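Local coordinates for regulator of Ty1 transposition protein 107 (Saccharomyces cerevisiae, PDB 3T7K) that binds histone H2A phosphorylated in the response to DNA damage through its C-terminal tandem BRCT repeats, and so probably takes part in DNA repair, at residues F196-I201 / D217-E222. Residues are numbered along the deposited sequence; the frame is centred on the assembly and turned at random.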
ATOM      1  N   PHE C 196     -21.532  20.193   8.503  1.00 38.12           N
ATOM      2  CA  PHE C 196     -21.302  21.589   8.840  1.00 36.71           C
ATOM      3  C   PHE C 196     -20.762  22.325   7.627  1.00 35.75           C
ATOM      4  O   PHE C 196     -19.789  21.892   7.023  1.00 36.53           O
ATOM      5  CB  PHE C 196     -20.341  21.693  10.017  1.00 35.21           C
ATOM      6  CG  PHE C 196     -20.967  21.340  11.330  1.00 34.70           C
ATOM      7  CD1 PHE C 196     -21.818  22.231  11.959  1.00 29.73           C
ATOM      8  CD2 PHE C 196     -20.708  20.116  11.932  1.00 32.17           C
ATOM      9  CE1 PHE C 196     -22.404  21.921  13.168  1.00 31.42           C
ATOM     10  CE2 PHE C 196     -21.282  19.798  13.142  1.00 34.36           C
ATOM     11  CZ  PHE C 196     -22.138  20.709  13.771  1.00 31.27           C
ATOM     12  N   LYS C 197     -21.412  23.422   7.249  1.00 31.94           N
ATOM     13  CA  LYS C 197     -20.935  24.219   6.134  1.00 31.52           C
ATOM     14  C   LYS C 197     -19.614  24.923   6.485  1.00 32.89           C
ATOM     15  O   LYS C 197     -18.740  25.102   5.629  1.00 35.59           O
ATOM     16  CB  LYS C 197     -22.010  25.223   5.707  1.00 33.69           C
ATOM     17  CG  LYS C 197     -21.607  26.171   4.600  1.00 35.02           C
ATOM     18  CD  LYS C 197     -21.524  25.443   3.269  1.00 46.31           C
ATOM     19  CE  LYS C 197     -21.420  26.442   2.126  1.00 47.60           C
ATOM     20  NZ  LYS C 197     -22.288  27.631   2.391  1.00 41.56           N
ATOM     21  N   TYR C 198     -19.467  25.342   7.735  1.00 31.26           N
ATOM     22  CA  TYR C 198     -18.249  26.030   8.143  1.00 30.36           C
ATOM     23  C   TYR C 198     -17.655  25.428   9.394  1.00 31.98           C
ATOM     24  O   TYR C 198     -18.333  25.314  10.421  1.00 31.20           O
ATOM     25  CB  TYR C 198     -18.517  27.506   8.422  1.00 32.94           C
ATOM     26  CG  TYR C 198     -19.029  28.259   7.233  1.00 33.30           C
ATOM     27  CD1 TYR C 198     -18.156  28.739   6.266  1.00 34.95           C
ATOM     28  CD2 TYR C 198     -20.386  28.490   7.075  1.00 33.61           C
ATOM     29  CE1 TYR C 198     -18.634  29.444   5.162  1.00 38.11           C
ATOM     30  CE2 TYR C 198     -20.871  29.186   5.985  1.00 36.87           C
ATOM     31  CZ  TYR C 198     -19.993  29.662   5.035  1.00 35.37           C
ATOM     32  OH  TYR C 198     -20.486  30.352   3.958  1.00 41.98           O
ATOM     33  N   VAL C 199     -16.375  25.096   9.314  1.00 26.54           N
ATOM     34  CA  VAL C 199     -15.669  24.493  10.423  1.00 28.12           C
ATOM     35  C   VAL C 199     -14.449  25.328  10.685  1.00 29.01           C
ATOM     36  O   VAL C 199     -13.659  25.591   9.779  1.00 32.39           O
ATOM     37  CB  VAL C 199     -15.212  23.032  10.113  1.00 32.00           C
ATOM     38  CG1 VAL C 199     -14.662  22.398  11.364  1.00 24.79           C
ATOM     39  CG2 VAL C 199     -16.377  22.221   9.606  1.00 29.99           C
ATOM     40  N   LEU C 200     -14.287  25.753  11.930  1.00 29.65           N
ATOM     41  CA  LEU C 200     -13.173  26.609  12.288  1.00 31.37           C
ATOM     42  C   LEU C 200     -12.544  26.112  13.570  1.00 34.42           C
ATOM     43  O   LEU C 200     -13.247  25.678  14.485  1.00 34.14           O
ATOM     44  CB  LEU C 200     -13.636  28.062  12.471  1.00 33.09           C
ATOM     45  CG  LEU C 200     -14.386  28.737  11.310  1.00 34.78           C
ATOM     46  CD1 LEU C 200     -15.899  28.459  11.367  1.00 35.81           C
ATOM     47  CD2 LEU C 200     -14.158  30.233  11.334  1.00 39.40           C
ATOM     48  N   ILE C 201     -11.220  26.187  13.635  1.00 27.86           N
ATOM     49  CA  ILE C 201     -10.502  25.794  14.824  1.00 33.33           C
ATOM     50  C   ILE C 201      -9.941  27.085  15.338  1.00 36.66           C
ATOM     51  O   ILE C 201      -9.298  27.818  14.596  1.00 35.46           O
ATOM     52  CB  ILE C 201      -9.339  24.847  14.501  1.00 34.25           C
ATOM     53  CG1 ILE C 201      -9.875  23.545  13.910  1.00 32.93           C
ATOM     54  CG2 ILE C 201      -8.536  24.561  15.756  1.00 37.80           C
ATOM     55  CD1 ILE C 201      -8.774  22.565  13.460  1.00 35.81           C
ATOM     56  N   ASP C 217     -23.897  37.252   9.374  1.00 33.49           N
ATOM     57  CA  ASP C 217     -24.232  38.354   8.469  1.00 36.24           C
ATOM     58  C   ASP C 217     -24.357  37.927   7.011  1.00 38.15           C
ATOM     59  O   ASP C 217     -25.240  38.394   6.303  1.00 37.46           O
ATOM     60  CB  ASP C 217     -23.175  39.451   8.540  1.00 35.20           C
ATOM     61  CG  ASP C 217     -23.321  40.318   9.771  1.00 41.46           C
ATOM     62  OD1 ASP C 217     -24.332  40.149  10.482  1.00 44.44           O
ATOM     63  OD2 ASP C 217     -22.434  41.172  10.018  1.00 43.87           O
ATOM     64  N   ARG C 218     -23.469  37.049   6.557  1.00 38.18           N
ATOM     65  CA  ARG C 218     -23.337  36.770   5.123  1.00 34.39           C
ATOM     66  C   ARG C 218     -23.962  35.464   4.652  1.00 36.47           C
ATOM     67  O   ARG C 218     -24.243  35.300   3.463  1.00 37.54           O
ATOM     68  CB  ARG C 218     -21.862  36.829   4.727  1.00 38.45           C
ATOM     69  CG  ARG C 218     -21.174  38.078   5.248  1.00 42.70           C
ATOM     70  CD  ARG C 218     -21.482  39.283   4.361  1.00 40.14           C
ATOM     71  NE  ARG C 218     -20.818  39.077   3.077  1.00 50.50           N
ATOM     72  CZ  ARG C 218     -19.620  39.565   2.762  1.00 46.01           C
ATOM     73  NH1 ARG C 218     -18.959  40.334   3.626  1.00 47.75           N
ATOM     74  NH2 ARG C 218     -19.098  39.300   1.569  1.00 47.65           N
ATOM     75  N   ASP C 219     -24.176  34.534   5.577  1.00 35.61           N
ATOM     76  CA  ASP C 219     -24.700  33.219   5.235  1.00 37.05           C
ATOM     77  C   ASP C 219     -25.527  32.712   6.410  1.00 39.86           C
ATOM     78  O   ASP C 219     -25.223  31.672   6.995  1.00 31.71           O
ATOM     79  CB  ASP C 219     -23.544  32.249   4.932  1.00 36.55           C
ATOM     80  CG  ASP C 219     -23.918  31.192   3.921  1.00 41.46           C
ATOM     81  OD1 ASP C 219     -25.095  31.187   3.507  1.00 39.29           O
ATOM     82  OD2 ASP C 219     -23.052  30.357   3.550  1.00 42.10           O
ATOM     83  N   LYS C 220     -26.576  33.471   6.737  1.00 35.20           N
ATOM     84  CA  LYS C 220     -27.396  33.293   7.941  1.00 35.36           C
ATOM     85  C   LYS C 220     -27.974  31.905   8.203  1.00 36.89           C
ATOM     86  O   LYS C 220     -28.078  31.485   9.351  1.00 37.69           O
ATOM     87  CB  LYS C 220     -28.563  34.295   7.911  1.00 36.23           C
ATOM     88  CG  LYS C 220     -29.389  34.366   9.180  1.00 43.80           C
ATOM     89  CD  LYS C 220     -30.618  35.271   8.981  1.00 45.88           C
ATOM     90  CE  LYS C 220     -31.346  35.561  10.289  1.00 52.07           C
ATOM     91  NZ  LYS C 220     -30.542  36.465  11.178  1.00 58.13           N
ATOM     92  N   ASN C 221     -28.398  31.209   7.159  1.00 32.96           N
ATOM     93  CA  ASN C 221     -29.119  29.970   7.365  1.00 37.29           C
ATOM     94  C   ASN C 221     -28.200  28.754   7.411  1.00 38.28           C
ATOM     95  O   ASN C 221     -28.668  27.643   7.564  1.00 35.86           O
ATOM     96  CB  ASN C 221     -30.211  29.780   6.299  1.00 35.75           C
ATOM     97  CG  ASN C 221     -31.240  30.903   6.320  1.00 46.90           C
ATOM     98  OD1 ASN C 221     -31.722  31.285   7.383  1.00 40.75           O
ATOM     99  ND2 ASN C 221     -31.545  31.460   5.150  1.00 44.20           N
ATOM    100  N   GLU C 222     -26.897  28.972   7.303  1.00 39.75           N
ATOM    101  CA  GLU C 222     -25.978  27.837   7.148  1.00 37.05           C
ATOM    102  C   GLU C 222     -25.375  27.364   8.468  1.00 37.04           C
ATOM    103  O   GLU C 222     -25.452  28.047   9.484  1.00 36.98           O
ATOM    104  CB  GLU C 222     -24.902  28.165   6.111  1.00 36.26           C
ATOM    105  CG  GLU C 222     -25.349  27.825   4.684  1.00 43.34           C
ATOM    106  CD  GLU C 222     -25.582  26.320   4.475  1.00 47.69           C
ATOM    107  OE1 GLU C 222     -25.335  25.518   5.412  1.00 45.47           O
ATOM    108  OE2 GLU C 222     -26.010  25.929   3.365  1.00 52.63           O
TER
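In the beta-alpha-beta unit of the second BRCT repeat, Lys197, just before strand 198-201, and Tyr198, its first residue, meet Asp219 and Glu222, the two ends of a type I turn that leads from helix 205-218 into strand 224-227. A single carboxylate oxygen, Asp219 OD2, ties the two sides together. Tyr198 OH donates a short hydrogen bond of 2.6 Å to the anti lone pair of Asp219 OD2; this oxygen lies in the ring plane, at the ring's edge, while the carboxylate is turned 80° from that plane. Lys197 NZ forms a salt bridge to the same Asp219 OD2 at 3.1 Å. With CG anti to the backbone N (chi1 177°) and the chain bent at chi2 and chi4, the lysine crosses the Glu222 side chain at a slant, its CB 3.4 Å from Glu222 OE1, before its amine reaches the aspartate. Glu222 CB also meets the ring edge, 4.2 Å from Tyr198 CE2. Ile215 of helix 205-218 and the loop residues Phe179 and Ile182 also touch the buried tyrosine. A phenylalanine in place of Tyr198 would probably keep much of that packing but deprive Asp219 OD2 of its phenol donor and leave the carboxylate less firmly fixed in rotation. Glu222 OE2 lies 4.2 Å from Lys197 NZ, too far for a salt bridge, yet both acidic groups probably favour the charged amine, as phenol and ammonium should favour the Asp219 carboxylate.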